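Long-range contacts in putative Phosphate (PDB 3DAO), which is a putative hydrolase of the haloacid dehalogenase-like family that probably acts as a phosphatase: residues A[48-53]-A[76-80]; A[28-32]-A[232-236]; A[211-216]-A[238-242]. All coordinates share one frame; numbering follows the deposited sequence.

Interaction 1 (A[48-53]-A[76-80]); sequences IDRLID and IKHKL
Two aspartates one turn apart on the helix, Asp49 and Asp53, grip a single ammonium group, that of Lys79. The Lys79 NZ to Asp53 OD1 bond is the shorter, at 2.6 Å, and NZ reaches Asp49 OD1 at 2.9 Å. Both oxygens are approached on their syn side, the nitrogen standing 22° out of the Asp53 carboxylate plane and 32° out of that of Asp49. Together the three side chains make a small salt-bridge network in which the shared cation would offset the two nearby negative charges. The lysine gets there by bending: it leaves its backbone extended as far as CD, then turns at chi3 (91°) and again at chi4, its side chain crossing those of Asp49 and Asp53 at about a right angle. Cutting Lys79 back to an alanine would probably leave the two carboxylates without their shared cation and strip the cover from Ile52, whose CG2 lies 3.8 Å from Lys79 CE. Beneath these charges the contact is aliphatic. Ile48 swings CG2 anti to its backbone N, and that methyl meets Ile76 CD1 at 3.5 Å, the two side chains crossing nearly at right angles. One turn on, Ile52 CD1 touches Leu80 CD2 at 3.7 Å, and this leucine methyl also reaches Ile48 CG2 at 4.0 Å. Phe58 of strand 57-61 lies against Ile48, Ile52 and Leu80, while Leu279 of helix 274-281 touches Ile48. Helix 42-53 is thus joined to the loop that leads from helix 66-72 into strand 81-84, beside strand 57-61 of the central sheet.

Interaction 2 (A[28-32]-A[232-236]); sequences IDGTL and CFGDN
Asp235 and Thr31 bury more of their surface here than any other residue of the two segments, and they face each other across the C-terminal ends of two neighbouring parallel strands, 23-26 and 230-234. Asp235 holds its CG between its backbone N and carbonyl carbon (chi1 72°), which lifts the carboxylate towards the loop after strand 23-26. There OD2 of Asp235 stands 2.8 Å from the backbone O of Asp29. Both are acceptors and they are not hydrogen-bonded; a pair of oxygens this close is consistent with a shared cation. Gly30 must be a glycine at this point: a side chain would run into Asp235 OD2 and, at this positive phi (89°), into the carbonyl O before it. Thr31 comes alongside, its OG1 3.2 Å from Asp235 CG, but the hydroxyl is hydrogen-bonded to Asp27 OD1 and not to Asp235. With OG1 beside its backbone N, Thr31 sends CG2 the other way, to lie 4.3 Å from Phe233 CB. Phe233 carries its ring off to Tyr250 and the valines of helix 274-281, so it meets the loop through its base alone. The loop itself is drawn into a tight turn by Ile28 O, which accepts from Thr31 N at 3.0 Å and from Leu32 N at 2.9 Å. Asp27, Asp29 and Thr31 fit the DxDx(T/V) motif of haloacid dehalogenase-like hydrolases, and Gly234, Asp235 and Asp239 fit their acidic GDxxxD motif. In that family the first aspartate, the main-chain carbonyl of the second and the acidic motif together bind magnesium, and the clustering of Asp27 OD2, Asp29 O and Asp235 is consistent with such a site.

Interaction 3 (A[211-216]-A[238-242]); sequences SKWTAL and NDIEM
Lys212 reaches over to two residues with the tip of an almost fully extended chain, its NZ donating to Asp239 OD1 at 2.7 Å, a salt bridge, and to Asn238 OD1 at 2.9 Å. Asp239 OD1 is met on its syn side, 27° out of the carboxylate plane, and the amide oxygen of Asn238 is met at a C=O...N angle of 129°, the nitrogen tilted from the carbonyl plane. NZ also salt-bridges Asp27. Asp239 spends its other oxygen on the backbone N atoms of Asp235 and Asn236. A lysine at a helix start, turned to the acidic loop after strand 230-234, fits the conserved motif III lysine of haloacid dehalogenase-like phosphatases, which probably steadies the nucleophile and the bound phosphate. Ser211 caps this helix, its OG accepting from Thr214 N at 2.9 Å. Trp213, with CG anti to its backbone N (chi1 -178°), brings CE3 of its six-membered ring to 3.6 Å from Met242 CB. Glu241 runs extended and crosses Trp213 at about a right angle; water 1 links its OE1 to Ser211 OG, and water 3 links the same oxygen to Trp213 N. Deeper in, Leu216 CD2 touches the selenium of Met242 at 4.2 Å.

From the N terminus, the chain leaves strand 23-26 and opens interaction 2 at 28-32. Helix 42-53 follows, and interaction 1 closes a short excursion through strand 57-61 and helix 66-72 when 76-80 returns to it; this lies wholly within the long span that interaction 2 will close. After the second sheet, helix 212-222 opens interaction 3 before strand 230-234 completes interaction 2, and 238-242 then closes interaction 3, so these two cross. They also touch, Cys232 SG lying 3.6 Å from Leu216 CD2, and gather around the probable active site. Interaction 1, its centre about 18 Å from that of interaction 2, joins helix 42-53 to the loop before strand 81-84, farther from the chain's centre.

Interaction 1 (A[48-53]-A[76-80])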
loop_
_atom_site.group_PDB
_atom_site.type_symbol
_atom_site.label_atom_id
_atom_site.label_comp_id
_atom_site.label_asym_id
_atom_site.label_seq_id
_atom_site.Cartn_x
_atom_site.Cartn_y
_atom_site.Cartn_z
ATOM N N ILE A 48 -9.379 18.945 -3.543
ATOM C CA ILE A 48 -7.947 18.635 -3.414
ATOM C C ILE A 48 -7.118 19.600 -4.271
ATOM O O ILE A 48 -6.086 20.120 -3.855
ATOM C CB ILE A 48 -7.664 17.129 -3.760
ATOM C CG1 ILE A 48 -8.283 16.216 -2.694
ATOM C CG2 ILE A 48 -6.199 16.889 -3.952
ATOM C CD1 ILE A 48 -8.330 14.736 -3.091
ATOM N N ASP A 49 -7.638 19.899 -5.449
ATOM C CA ASP A 49 -6.947 20.794 -6.385
ATOM C C ASP A 49 -6.818 22.157 -5.720
ATOM O O ASP A 49 -5.745 22.783 -5.714
ATOM C CB ASP A 49 -7.727 20.904 -7.711
ATOM C CG ASP A 49 -6.948 21.625 -8.773
ATOM O OD1 ASP A 49 -5.801 21.259 -9.027
ATOM O OD2 ASP A 49 -7.459 22.609 -9.312
ATOM N N ARG A 50 -7.896 22.552 -5.053
ATOM C CA ARG A 50 -7.929 23.854 -4.369
ATOM C C ARG A 50 -6.948 23.917 -3.209
ATOM O O ARG A 50 -6.254 24.904 -2.998
ATOM C CB ARG A 50 -9.359 24.187 -3.897
ATOM C CG ARG A 50 -10.335 24.558 -5.026
ATOM C CD ARG A 50 -11.790 24.501 -4.577
ATOM N NE ARG A 50 -12.036 25.694 -3.799
ATOM C CZ ARG A 50 -13.036 25.875 -2.953
ATOM N NH1 ARG A 50 -13.918 24.928 -2.739
ATOM N NH2 ARG A 50 -13.120 27.029 -2.297
ATOM N N LEU A 51 -6.866 22.809 -2.473
ATOM C CA LEU A 51 -5.944 22.706 -1.326
ATOM C C LEU A 51 -4.515 22.743 -1.834
ATOM O O LEU A 51 -3.643 23.422 -1.267
ATOM C CB LEU A 51 -6.213 21.418 -0.516
ATOM C CG LEU A 51 -7.546 21.364 0.246
ATOM C CD1 LEU A 51 -7.782 19.943 0.833
ATOM C CD2 LEU A 51 -7.654 22.454 1.314
ATOM N N ILE A 52 -4.266 22.069 -2.949
ATOM C CA ILE A 52 -2.907 22.044 -3.492
ATOM C C ILE A 52 -2.463 23.443 -3.940
ATOM O O ILE A 52 -1.342 23.882 -3.677
ATOM C CB ILE A 52 -2.765 21.042 -4.616
ATOM C CG1 ILE A 52 -2.893 19.645 -4.009
ATOM C CG2 ILE A 52 -1.377 21.217 -5.303
ATOM C CD1 ILE A 52 -3.066 18.489 -5.036
ATOM N N ASP A 53 -3.401 24.127 -4.560
ATOM C CA ASP A 53 -3.226 25.509 -5.049
ATOM C C ASP A 53 -2.947 26.466 -3.889
ATOM O O ASP A 53 -2.294 27.488 -4.066
ATOM C CB ASP A 53 -4.447 25.971 -5.864
ATOM C CG ASP A 53 -4.482 25.349 -7.246
ATOM O OD1 ASP A 53 -3.480 24.721 -7.622
ATOM O OD2 ASP A 53 -5.515 25.451 -7.941
ATOM N N ILE A 76 -6.692 15.101 -11.712
ATOM C CA ILE A 76 -5.637 15.907 -11.102
ATOM C C ILE A 76 -4.367 15.120 -10.836
ATOM O O ILE A 76 -3.543 15.524 -10.020
ATOM C CB ILE A 76 -6.084 16.592 -9.772
ATOM C CG1 ILE A 76 -6.525 15.544 -8.738
ATOM C CG2 ILE A 76 -7.219 17.588 -10.058
ATOM C CD1 ILE A 76 -6.794 16.066 -7.350
ATOM N N LYS A 77 -4.176 14.063 -11.606
ATOM C CA LYS A 77 -3.057 13.116 -11.367
ATOM C C LYS A 77 -1.668 13.720 -11.385
ATOM O O LYS A 77 -0.760 13.276 -10.693
ATOM C CB LYS A 77 -3.173 11.916 -12.302
ATOM C CG LYS A 77 -2.797 12.185 -13.699
ATOM C CD LYS A 77 -2.966 10.986 -14.591
ATOM C CE LYS A 77 -2.219 11.192 -15.915
ATOM N NZ LYS A 77 -2.599 12.465 -16.642
ATOM N N HIS A 78 -1.516 14.778 -12.161
ATOM C CA HIS A 78 -0.241 15.485 -12.310
ATOM C C HIS A 78 0.202 16.276 -11.083
ATOM O O HIS A 78 1.361 16.646 -10.970
ATOM C CB HIS A 78 -0.358 16.479 -13.492
ATOM C CG HIS A 78 -1.425 17.504 -13.284
ATOM N ND1 HIS A 78 -2.767 17.210 -13.425
ATOM C CD2 HIS A 78 -1.364 18.794 -12.868
ATOM C CE1 HIS A 78 -3.481 18.285 -13.141
ATOM N NE2 HIS A 78 -2.658 19.256 -12.786
ATOM N N LYS A 79 -0.718 16.522 -10.167
ATOM C CA LYS A 79 -0.453 17.424 -9.052
ATOM C C LYS A 79 -0.222 16.719 -7.727
ATOM O O LYS A 79 -0.072 17.364 -6.709
ATOM C CB LYS A 79 -1.669 18.333 -8.790
ATOM C CG LYS A 79 -2.152 19.173 -9.887
ATOM C CD LYS A 79 -3.063 20.229 -9.339
ATOM C CE LYS A 79 -2.333 21.511 -8.966
ATOM N NZ LYS A 79 -3.289 22.648 -9.218
ATOM N N LEU A 80 -0.256 15.401 -7.775
ATOM C CA LEU A 80 -0.169 14.576 -6.553
ATOM C C LEU A 80 1.155 13.877 -6.385
ATOM O O LEU A 80 1.939 13.762 -7.334
ATOM C CB LEU A 80 -1.274 13.486 -6.561
ATOM C CG LEU A 80 -2.714 13.931 -6.757
ATOM C CD1 LEU A 80 -3.672 12.752 -6.835
ATOM C CD2 LEU A 80 -3.109 14.881 -5.601
#

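Interaction 2 (A[28-32]-A[232-236])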
loop_
_atom_site.group_PDB
_atom_site.type_symbol
_atom_site.label_atom_id
_atom_site.label_comp_id
_atom_site.label_asym_id
_atom_site.label_seq_id
_atom_site.Cartn_x
_atom_site.Cartn_y
_atom_site.Cartn_z
ATOM N N ILE A 28 -6.979 5.057 0.548
ATOM C CA ILE A 28 -8.077 5.066 -0.368
ATOM C C ILE A 28 -9.199 4.128 -0.014
ATOM O O ILE A 28 -10.364 4.531 0.166
ATOM C CB ILE A 28 -7.539 4.669 -1.780
ATOM C CG1 ILE A 28 -6.439 5.660 -2.213
ATOM C CG2 ILE A 28 -8.668 4.582 -2.807
ATOM C CD1 ILE A 28 -5.742 5.304 -3.512
ATOM N N ASP A 29 -8.832 2.865 0.051
ATOM C CA ASP A 29 -9.816 1.792 0.208
ATOM C C ASP A 29 -10.453 1.700 1.574
ATOM O O ASP A 29 -9.831 1.348 2.581
ATOM C CB ASP A 29 -9.228 0.472 -0.238
ATOM C CG ASP A 29 -8.923 0.454 -1.734
ATOM O OD1 ASP A 29 -9.845 0.591 -2.564
ATOM O OD2 ASP A 29 -7.747 0.246 -2.078
ATOM N N GLY A 30 -11.725 2.052 1.575
ATOM C CA GLY A 30 -12.519 2.071 2.791
ATOM C C GLY A 30 -12.410 3.409 3.470
ATOM O O GLY A 30 -12.993 3.622 4.516
ATOM N N THR A 31 -11.654 4.316 2.858
ATOM C CA THR A 31 -11.456 5.672 3.420
ATOM C C THR A 31 -12.156 6.713 2.563
ATOM O O THR A 31 -12.960 7.494 3.060
ATOM C CB THR A 31 -9.958 6.017 3.541
ATOM O OG1 THR A 31 -9.357 5.137 4.512
ATOM C CG2 THR A 31 -9.731 7.424 3.991
ATOM N N LEU A 32 -11.818 6.718 1.273
ATOM C CA LEU A 32 -12.443 7.623 0.290
ATOM C C LEU A 32 -13.516 6.935 -0.515
ATOM O O LEU A 32 -14.493 7.548 -0.939
ATOM C CB LEU A 32 -11.397 8.145 -0.710
ATOM C CG LEU A 32 -10.175 8.881 -0.110
ATOM C CD1 LEU A 32 -9.192 9.308 -1.231
ATOM C CD2 LEU A 32 -10.519 10.032 0.785
ATOM N N CYS A 232 -3.111 13.201 8.315
ATOM C CA CYS A 232 -3.389 11.874 7.744
ATOM C C CYS A 232 -4.827 11.420 7.983
ATOM O O CYS A 232 -5.430 11.681 9.015
ATOM C CB CYS A 232 -2.441 10.809 8.323
ATOM S SG CYS A 232 -0.704 11.067 7.920
ATOM N N PHE A 233 -5.341 10.719 6.992
ATOM C CA PHE A 233 -6.648 10.097 7.029
ATOM C C PHE A 233 -6.474 8.612 6.840
ATOM O O PHE A 233 -5.729 8.161 5.973
ATOM C CB PHE A 233 -7.560 10.580 5.899
ATOM C CG PHE A 233 -7.921 12.021 6.001
ATOM C CD1 PHE A 233 -7.134 12.986 5.398
ATOM C CD2 PHE A 233 -9.059 12.422 6.710
ATOM C CE1 PHE A 233 -7.465 14.326 5.481
ATOM C CE2 PHE A 233 -9.384 13.772 6.796
ATOM C CZ PHE A 233 -8.586 14.715 6.200
ATOM N N GLY A 234 -7.174 7.844 7.653
ATOM C CA GLY A 234 -7.098 6.390 7.555
ATOM C C GLY A 234 -8.258 5.599 8.108
ATOM O O GLY A 234 -9.211 6.142 8.660
ATOM N N ASP A 235 -8.197 4.292 7.872
ATOM C CA ASP A 235 -9.271 3.395 8.299
ATOM C C ASP A 235 -8.841 1.995 8.724
ATOM O O ASP A 235 -9.688 1.186 9.089
ATOM C CB ASP A 235 -10.291 3.221 7.179
ATOM C CG ASP A 235 -9.791 2.387 6.020
ATOM O OD1 ASP A 235 -8.572 2.193 5.876
ATOM O OD2 ASP A 235 -10.639 1.905 5.228
ATOM N N ASN A 236 -7.538 1.755 8.702
ATOM C CA ASN A 236 -6.955 0.416 8.868
ATOM C C ASN A 236 -5.968 0.355 10.007
ATOM O O ASN A 236 -5.332 1.329 10.346
ATOM C CB ASN A 236 -6.222 0.102 7.544
ATOM C CG ASN A 236 -5.851 -1.360 7.367
ATOM O OD1 ASN A 236 -5.059 -1.948 8.123
ATOM N ND2 ASN A 236 -6.381 -1.943 6.305
#

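Interaction 3 (A[211-216]-A[238-242])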
loop_
_atom_site.group_PDB
_atom_site.type_symbol
_atom_site.label_atom_id
_atom_site.label_comp_id
_atom_site.label_asym_id
_atom_site.label_seq_id
_atom_site.Cartn_x
_atom_site.Cartn_y
_atom_site.Cartn_z
ATOM N N SER A 211 6.972 0.387 5.521
ATOM C CA SER A 211 5.652 0.743 6.023
ATOM C C SER A 211 5.155 2.024 5.374
ATOM O O SER A 211 5.914 2.768 4.775
ATOM C CB SER A 211 5.665 0.973 7.523
ATOM O OG SER A 211 6.362 2.183 7.885
ATOM N N LYS A 212 3.878 2.292 5.581
ATOM C CA LYS A 212 3.306 3.554 5.099
ATOM C C LYS A 212 4.012 4.734 5.779
ATOM O O LYS A 212 4.372 5.731 5.135
ATOM C CB LYS A 212 1.789 3.618 5.358
ATOM C CG LYS A 212 0.948 2.802 4.425
ATOM C CD LYS A 212 -0.529 2.898 4.866
ATOM C CE LYS A 212 -1.446 2.342 3.823
ATOM N NZ LYS A 212 -2.823 2.215 4.396
ATOM N N TRP A 213 4.302 4.610 7.068
ATOM C CA TRP A 213 4.946 5.733 7.791
ATOM C C TRP A 213 6.389 5.934 7.355
ATOM O O TRP A 213 6.863 7.053 7.222
ATOM C CB TRP A 213 4.876 5.590 9.316
ATOM C CG TRP A 213 5.503 6.775 9.964
ATOM C CD1 TRP A 213 6.699 6.807 10.612
ATOM C CD2 TRP A 213 5.042 8.134 9.909
ATOM N NE1 TRP A 213 6.989 8.097 11.023
ATOM C CE2 TRP A 213 5.979 8.926 10.616
ATOM C CE3 TRP A 213 3.913 8.748 9.382
ATOM C CZ2 TRP A 213 5.826 10.294 10.773
ATOM C CZ3 TRP A 213 3.763 10.138 9.555
ATOM C CH2 TRP A 213 4.704 10.876 10.234
ATOM N N THR A 214 7.090 4.851 7.089
ATOM C CA THR A 214 8.467 4.961 6.581
ATOM C C THR A 214 8.516 5.779 5.293
ATOM O O THR A 214 9.310 6.736 5.121
ATOM C CB THR A 214 9.113 3.568 6.341
ATOM O OG1 THR A 214 9.205 2.887 7.597
ATOM C CG2 THR A 214 10.541 3.702 5.761
ATOM N N ALA A 215 7.633 5.391 4.385
ATOM C CA ALA A 215 7.558 6.025 3.079
ATOM C C ALA A 215 7.093 7.473 3.226
ATOM O O ALA A 215 7.605 8.354 2.556
ATOM C CB ALA A 215 6.610 5.280 2.120
ATOM N N LEU A 216 6.111 7.689 4.083
ATOM C CA LEU A 216 5.595 9.048 4.277
ATOM C C LEU A 216 6.653 9.926 4.904
ATOM O O LEU A 216 6.817 11.081 4.547
ATOM C CB LEU A 216 4.283 9.051 5.063
ATOM C CG LEU A 216 3.517 10.359 5.116
ATOM C CD1 LEU A 216 3.229 10.826 3.712
ATOM C CD2 LEU A 216 2.224 10.225 5.954
ATOM N N ASN A 238 -3.224 -0.833 9.840
ATOM C CA ASN A 238 -1.901 -0.490 9.256
ATOM C C ASN A 238 -1.695 1.041 9.090
ATOM O O ASN A 238 -0.630 1.504 8.694
ATOM C CB ASN A 238 -1.582 -1.255 7.954
ATOM C CG ASN A 238 -2.375 -0.777 6.727
ATOM O OD1 ASN A 238 -2.853 0.349 6.660
ATOM N ND2 ASN A 238 -2.468 -1.649 5.717
ATOM N N ASP A 239 -2.717 1.810 9.445
ATOM C CA ASP A 239 -2.651 3.286 9.365
ATOM C C ASP A 239 -2.348 3.890 10.713
ATOM O O ASP A 239 -2.160 5.092 10.852
ATOM C CB ASP A 239 -4.009 3.861 8.919
ATOM C CG ASP A 239 -4.309 3.592 7.467
ATOM O OD1 ASP A 239 -3.390 3.677 6.621
ATOM O OD2 ASP A 239 -5.474 3.294 7.164
ATOM N N ILE A 240 -2.297 3.034 11.718
ATOM C CA ILE A 240 -2.144 3.522 13.096
ATOM C C ILE A 240 -0.893 4.381 13.332
ATOM O O ILE A 240 -0.944 5.436 13.966
ATOM C CB ILE A 240 -2.262 2.371 14.131
ATOM C CG1 ILE A 240 -3.740 2.012 14.290
ATOM C CG2 ILE A 240 -1.649 2.771 15.471
ATOM C CD1 ILE A 240 -4.044 0.765 15.175
ATOM N N GLU A 241 0.231 3.927 12.821
ATOM C CA GLU A 241 1.485 4.659 13.038
ATOM C C GLU A 241 1.394 6.066 12.431
ATOM O O GLU A 241 1.757 7.053 13.078
ATOM C CB GLU A 241 2.678 3.868 12.471
ATOM C CG GLU A 241 4.001 4.541 12.731
ATOM C CD GLU A 241 5.206 3.726 12.282
ATOM O OE1 GLU A 241 5.087 2.960 11.282
ATOM O OE2 GLU A 241 6.266 3.884 12.949
HETATM N N MSE A 242 0.852 6.177 11.220
HETATM C CA MSE A 242 0.770 7.511 10.578
HETATM C C MSE A 242 -0.260 8.373 11.312
HETATM O O MSE A 242 -0.056 9.570 11.533
HETATM C CB MSE A 242 0.563 7.459 9.037
HETATM C CG MSE A 242 -0.737 7.077 8.530
HETATM SE SE MSE A 242 -0.646 7.278 6.581
HETATM C CE MSE A 242 -2.511 6.876 6.132
HETATM O O HOH W 1 7.201 1.896 10.359
HETATM O O HOH W 2 1.795 0.513 7.066
HETATM O O HOH W 3 3.239 2.711 9.121
#